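Local coordinates for restriction endonuclease (Mycobacterium sp., PDB 4F0Q), which probably recognises methylated cytosine in DNA and cuts the duplex nearby, acting as a tetrameric, modification-dependent restriction endonuclease, at residues E301-R306 with A435-E440. Residues are numbered along the deposited sequence; the frame is centred on the assembly and turned at random.
Sequences ELLASR and ASTVDE
R306 reaches from helix 297-314 to helix 430-440 and grips S436 and E440, one turn apart. Its NH2 forms a salt bridge with E440 OE1 at 3.1 Å; the oxygen lies in the guanidinium plane, at its edge, while the carboxylate plane is turned 70° from it. NH1 donates to S436 OG at 2.9 Å, bent to 143° and tilted somewhat out of that plane; NH2 adds a weak second bond to the same hydroxyl. A water accepts from NH2 and donates to E440 OE1, bridging the ion pair. The R306 chain, fully extended from CG to NE, carries the guanidinium across to both partners. Beneath this polar edge, L302 pushes CD2 against the backbone of 437-440, 3.6 Å from T437 O and as close to E440 C. T437 CG2 rests on L303 CB at 3.7 Å, whereas its OG1 turns to L434 O and Y293 OH; L289 and L433 also pack on L303. The axes of the two short segments approach to 9.1 Å, their N-to-C directions 118° apart, joining helix 297-314, within the PDDEXK-type nuclease region, to helix 430-440. L254 of the second subunit packs on R306 and Q251 of that subunit on E440, whose OE2 also makes a long, weak ion pair with R250 there. A doubly held guanidinium thus pins one margin of the helix pair, while L302, L303 and the T437 methyl pack beside it.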
ATOM      1  N   GLU A 301      -3.816  23.035  -0.847  1.00 17.48           N
ATOM      2  CA  GLU A 301      -3.025  21.842  -1.134  1.00 20.12           C
ATOM      3  C   GLU A 301      -2.083  21.513   0.028  1.00 15.46           C
ATOM      4  O   GLU A 301      -1.951  20.351   0.422  1.00 15.35           O
ATOM      5  CB  GLU A 301      -2.242  22.004  -2.440  1.00 20.34           C
ATOM      6  CG  GLU A 301      -3.119  22.084  -3.681  1.00 21.55           C
ATOM      7  CD  GLU A 301      -2.322  22.310  -4.951  1.00 23.66           C
ATOM      8  OE1 GLU A 301      -1.114  22.608  -4.854  1.00 23.99           O
ATOM      9  OE2 GLU A 301      -2.906  22.186  -6.050  1.00 21.46           O
ATOM     10  N   LEU A 302      -1.439  22.539   0.577  1.00 19.24           N
ATOM     11  CA  LEU A 302      -0.560  22.360   1.733  1.00 19.28           C
ATOM     12  C   LEU A 302      -1.347  21.880   2.951  1.00 17.34           C
ATOM     13  O   LEU A 302      -0.950  20.921   3.639  1.00 17.11           O
ATOM     14  CB  LEU A 302       0.169  23.665   2.060  1.00 14.83           C
ATOM     15  CG  LEU A 302       1.168  23.609   3.217  1.00 19.24           C
ATOM     16  CD1 LEU A 302       2.256  22.583   2.937  1.00 20.03           C
ATOM     17  CD2 LEU A 302       1.774  24.978   3.475  1.00 19.74           C
ATOM     18  N   LEU A 303      -2.466  22.553   3.212  1.00 17.27           N
ATOM     19  CA  LEU A 303      -3.359  22.157   4.296  1.00 17.76           C
ATOM     20  C   LEU A 303      -3.797  20.708   4.129  1.00 15.58           C
ATOM     21  O   LEU A 303      -3.859  19.958   5.096  1.00 15.42           O
ATOM     22  CB  LEU A 303      -4.590  23.061   4.352  1.00 17.82           C
ATOM     23  CG  LEU A 303      -5.639  22.632   5.383  1.00 18.49           C
ATOM     24  CD1 LEU A 303      -5.104  22.790   6.798  1.00 16.89           C
ATOM     25  CD2 LEU A 303      -6.940  23.395   5.206  1.00 14.53           C
ATOM     26  N   ALA A 304      -4.090  20.319   2.893  1.00 18.48           N
ATOM     27  CA  ALA A 304      -4.524  18.959   2.599  1.00 13.85           C
ATOM     28  C   ALA A 304      -3.397  17.960   2.820  1.00 13.78           C
ATOM     29  O   ALA A 304      -3.644  16.824   3.214  1.00 15.61           O
ATOM     30  CB  ALA A 304      -5.046  18.861   1.179  1.00 12.95           C
ATOM     31  N   SER A 305      -2.164  18.380   2.556  1.00 15.36           N
ATOM     32  CA  SER A 305      -1.011  17.524   2.818  1.00 14.93           C
ATOM     33  C   SER A 305      -0.860  17.285   4.319  1.00 17.45           C
ATOM     34  O   SER A 305      -0.665  16.146   4.764  1.00 16.10           O
ATOM     35  CB  SER A 305       0.268  18.133   2.240  1.00 14.65           C
ATOM     36  OG  SER A 305       0.572  19.371   2.857  1.00 24.87           O
ATOM     37  N   ARG A 306      -0.962  18.359   5.098  1.00 17.22           N
ATOM     38  CA  ARG A 306      -0.866  18.237   6.553  1.00 13.01           C
ATOM     39  C   ARG A 306      -1.994  17.383   7.136  1.00 14.47           C
ATOM     40  O   ARG A 306      -1.763  16.529   7.999  1.00 18.84           O
ATOM     41  CB  ARG A 306      -0.844  19.618   7.212  1.00 17.36           C
ATOM     42  CG  ARG A 306       0.401  20.429   6.894  1.00 18.84           C
ATOM     43  CD  ARG A 306       0.427  21.735   7.665  1.00 29.05           C
ATOM     44  NE  ARG A 306       1.636  22.506   7.388  1.00 33.98           N
ATOM     45  CZ  ARG A 306       1.915  23.682   7.941  1.00 33.00           C
ATOM     46  NH1 ARG A 306       1.071  24.229   8.805  1.00 32.64           N
ATOM     47  NH2 ARG A 306       3.039  24.312   7.629  1.00 33.18           N
ATOM     48  N   ALA A 435      -3.086  30.801   8.035  1.00 19.07           N
ATOM     49  CA  ALA A 435      -2.029  31.733   7.661  1.00 21.48           C
ATOM     50  C   ALA A 435      -0.710  31.005   7.447  1.00 22.76           C
ATOM     51  O   ALA A 435       0.097  31.404   6.608  1.00 32.83           O
ATOM     52  CB  ALA A 435      -1.872  32.818   8.716  1.00 24.88           C
ATOM     53  N   SER A 436      -0.491  29.939   8.213  1.00 21.50           N
ATOM     54  CA  SER A 436       0.673  29.088   7.997  1.00 22.02           C
ATOM     55  C   SER A 436       0.637  28.497   6.590  1.00 21.09           C
ATOM     56  O   SER A 436       1.634  28.535   5.864  1.00 24.76           O
ATOM     57  CB  SER A 436       0.729  27.971   9.038  1.00 21.97           C
ATOM     58  OG  SER A 436       1.799  27.082   8.775  1.00 33.10           O
ATOM     59  N   THR A 437      -0.520  27.965   6.208  1.00 22.57           N
ATOM     60  CA  THR A 437      -0.685  27.367   4.884  1.00 23.15           C
ATOM     61  C   THR A 437      -0.520  28.394   3.765  1.00 25.73           C
ATOM     62  O   THR A 437       0.038  28.089   2.710  1.00 24.73           O
ATOM     63  CB  THR A 437      -2.052  26.667   4.730  1.00 17.06           C
ATOM     64  OG1 THR A 437      -3.107  27.624   4.884  1.00 16.62           O
ATOM     65  CG2 THR A 437      -2.207  25.566   5.771  1.00 18.21           C
ATOM     66  N   VAL A 438      -1.010  29.609   3.998  1.00 23.17           N
ATOM     67  CA  VAL A 438      -0.885  30.675   3.008  1.00 21.62           C
ATOM     68  C   VAL A 438       0.567  31.128   2.852  1.00 25.28           C
ATOM     69  O   VAL A 438       1.035  31.386   1.742  1.00 24.14           O
ATOM     70  CB  VAL A 438      -1.771  31.888   3.368  1.00 21.10           C
ATOM     71  CG1 VAL A 438      -1.486  33.064   2.446  1.00 24.75           C
ATOM     72  CG2 VAL A 438      -3.234  31.506   3.298  1.00 20.05           C
ATOM     73  N   ASP A 439       1.283  31.204   3.968  1.00 25.76           N
ATOM     74  CA  ASP A 439       2.645  31.728   3.964  1.00 25.44           C
ATOM     75  C   ASP A 439       3.705  30.702   3.569  1.00 28.21           C
ATOM     76  O   ASP A 439       4.798  31.072   3.141  1.00 31.11           O
ATOM     77  CB  ASP A 439       2.997  32.317   5.333  1.00 23.47           C
ATOM     78  CG  ASP A 439       2.146  33.518   5.688  1.00 23.53           C
ATOM     79  OD1 ASP A 439       1.784  34.284   4.771  1.00 31.93           O
ATOM     80  OD2 ASP A 439       1.838  33.694   6.885  1.00 28.27           O
ATOM     81  N   GLU A 440       3.393  29.418   3.712  1.00 23.31           N
ATOM     82  CA  GLU A 440       4.421  28.394   3.540  1.00 23.37           C
ATOM     83  C   GLU A 440       4.204  27.415   2.384  1.00 24.10           C
ATOM     84  O   GLU A 440       4.944  26.440   2.259  1.00 24.97           O
ATOM     85  CB  GLU A 440       4.615  27.621   4.849  1.00 23.46           C
ATOM     86  CG  GLU A 440       4.961  28.499   6.042  1.00 27.85           C
ATOM     87  CD  GLU A 440       5.161  27.702   7.316  1.00 30.72           C
ATOM     88  OE1 GLU A 440       5.185  26.456   7.240  1.00 37.61           O
ATOM     89  OE2 GLU A 440       5.291  28.322   8.392  1.00 31.17           O
TER
HETATM   90  O   HOH W   1       4.499  24.473   5.657  1.00 36.15           O